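Succinylglutamate desuccinylase (Chromobacterium violaceum, PDB 1YW4) probably hydrolyses N-succinyl-L-glutamate to succinate and glutamate, the last step of arginine breakdown by the AST pathway, using one zinc ion per subunit. Local coordinates at residues A[144-149]-A[211-216]. Sequence-based numbering, arbitrary orientation.
With ZN (zinc ion), chain C.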
# COMPACT_ATOMS: atom_id res chain seq x y z
N LEU A 144 -14.95 -13.71 18.99
CA LEU A 144 -14.67 -14.14 17.62
C LEU A 144 -15.91 -14.41 16.78
O LEU A 144 -16.83 -15.10 17.20
CB LEU A 144 -13.82 -15.42 17.68
CG LEU A 144 -12.53 -15.36 18.49
CD1 LEU A 144 -11.94 -16.77 18.62
CD2 LEU A 144 -11.54 -14.42 17.84
N HIS A 145 -15.91 -13.85 15.57
CA HIS A 145 -17.02 -14.00 14.64
C HIS A 145 -16.55 -14.40 13.25
O HIS A 145 -15.79 -13.68 12.61
CB HIS A 145 -17.80 -12.69 14.55
CG HIS A 145 -18.90 -12.72 13.54
ND1 HIS A 145 -19.51 -13.89 13.13
CD2 HIS A 145 -19.54 -11.72 12.89
CE1 HIS A 145 -20.47 -13.61 12.27
NE2 HIS A 145 -20.51 -12.30 12.10
N TYR A 146 -17.02 -15.55 12.77
CA TYR A 146 -16.66 -16.00 11.44
C TYR A 146 -17.97 -16.14 10.69
O TYR A 146 -18.84 -16.95 11.05
CB TYR A 146 -15.93 -17.34 11.49
CG TYR A 146 -14.70 -17.30 12.36
CD1 TYR A 146 -13.57 -16.56 11.99
CD2 TYR A 146 -14.68 -17.95 13.59
CE1 TYR A 146 -12.46 -16.47 12.82
CE2 TYR A 146 -13.58 -17.87 14.44
CZ TYR A 146 -12.47 -17.13 14.05
OH TYR A 146 -11.39 -17.04 14.89
N ASP A 147 -18.13 -15.29 9.68
CA ASP A 147 -19.31 -15.31 8.85
C ASP A 147 -18.86 -16.16 7.66
O ASP A 147 -18.01 -15.75 6.87
CB ASP A 147 -19.69 -13.89 8.45
CG ASP A 147 -20.97 -13.84 7.65
OD1 ASP A 147 -21.82 -14.74 7.88
OD2 ASP A 147 -21.12 -12.92 6.81
N LEU A 148 -19.43 -17.36 7.57
CA LEU A 148 -19.09 -18.35 6.55
C LEU A 148 -19.87 -18.25 5.24
O LEU A 148 -21.09 -18.30 5.24
CB LEU A 148 -19.27 -19.74 7.15
CG LEU A 148 -18.78 -19.89 8.60
CD1 LEU A 148 -18.91 -21.34 9.08
CD2 LEU A 148 -17.32 -19.45 8.66
N HIS A 149 -19.14 -18.15 4.13
CA HIS A 149 -19.73 -18.03 2.80
C HIS A 149 -19.07 -18.94 1.77
O HIS A 149 -18.00 -19.50 2.01
CB HIS A 149 -19.57 -16.58 2.30
CG HIS A 149 -20.33 -15.56 3.09
ND1 HIS A 149 -21.42 -14.89 2.59
CD2 HIS A 149 -20.13 -15.07 4.34
CE1 HIS A 149 -21.87 -14.03 3.49
NE2 HIS A 149 -21.10 -14.12 4.56
N PHE A 211 -14.58 -11.82 10.77
CA PHE A 211 -14.13 -12.01 9.40
C PHE A 211 -15.21 -12.64 8.54
O PHE A 211 -16.07 -13.37 9.03
CB PHE A 211 -12.89 -12.91 9.36
CG PHE A 211 -11.83 -12.56 10.38
CD1 PHE A 211 -11.91 -13.04 11.68
CD2 PHE A 211 -10.76 -11.74 10.04
CE1 PHE A 211 -10.96 -12.71 12.64
CE2 PHE A 211 -9.80 -11.40 11.00
CZ PHE A 211 -9.90 -11.88 12.30
N THR A 212 -15.19 -12.34 7.24
CA THR A 212 -16.11 -12.95 6.30
C THR A 212 -15.19 -14.01 5.67
O THR A 212 -14.09 -13.68 5.22
CB THR A 212 -16.56 -11.97 5.19
OG1 THR A 212 -17.32 -10.90 5.76
CG2 THR A 212 -17.41 -12.69 4.15
N LEU A 213 -15.61 -15.27 5.68
CA LEU A 213 -14.80 -16.35 5.11
C LEU A 213 -15.43 -16.95 3.86
O LEU A 213 -16.52 -17.49 3.91
CB LEU A 213 -14.58 -17.48 6.13
CG LEU A 213 -13.95 -17.13 7.48
CD1 LEU A 213 -13.69 -18.40 8.30
CD2 LEU A 213 -12.67 -16.37 7.25
N GLU A 214 -14.74 -16.83 2.73
CA GLU A 214 -15.19 -17.40 1.46
C GLU A 214 -14.44 -18.72 1.42
O GLU A 214 -13.26 -18.76 1.10
CB GLU A 214 -14.76 -16.51 0.29
CG GLU A 214 -15.56 -15.22 0.15
CD GLU A 214 -17.00 -15.46 -0.26
OE1 GLU A 214 -17.26 -16.45 -0.98
OE2 GLU A 214 -17.88 -14.66 0.13
N LEU A 215 -15.14 -19.80 1.77
CA LEU A 215 -14.56 -21.14 1.85
C LEU A 215 -14.57 -21.99 0.59
O LEU A 215 -13.99 -23.07 0.58
CB LEU A 215 -15.25 -21.89 2.99
CG LEU A 215 -15.16 -21.15 4.33
CD1 LEU A 215 -16.11 -21.77 5.36
CD2 LEU A 215 -13.72 -21.20 4.81
N GLY A 216 -15.22 -21.52 -0.47
CA GLY A 216 -15.24 -22.31 -1.69
C GLY A 216 -16.42 -22.12 -2.64
O GLY A 216 -17.03 -21.04 -2.72
ZN ZN C . -22.00 -15.08 0.34
O HOH W 1 -19.91 -10.64 6.66
O HOH W 2 -20.23 -15.34 -1.15
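H149 and E214 pair in register on neighbouring parallel strands, E214 OE2 lying 3.4 Å from H149 CB; H149 binds the zinc ion and E214 holds the metal-bound water. H149 ND1 reaches the zinc at 2.3 Å, and the water donates to E214 OE2 at 2.8 Å; H56 and E59 complete the protein ligands. On the far side of the imidazole, H149 NE2 donates to D147 OD2 at 2.6 Å, exactly in the ring plane but from above the carboxylate plane. D147 is held in turn: S52 bonds OD1, while a second water joins OD2 to T212 OG1, which also bonds S199. T212 turns its CG2 methyl, opposite the backbone N, against the imidazole, 3.6 Å from H149 CD2. Beneath these side chains, five backbone bonds knit the strands, among them the straight L213 N to D147 O (175°). The opposite face is greasy: L213 CD1 touches both L148 CD2 and Y146 CB, and the Y146 and F211 rings meet rim to rim, planes 13° apart. Helix 174-181 covers F211 and L213. Metal ligand and predicted active-site glutamate thus stand on adjacent strands, E214 OE2 bonded to the zinc-bound water, as would suit a general base of the kind known in zinc carboxypeptidases.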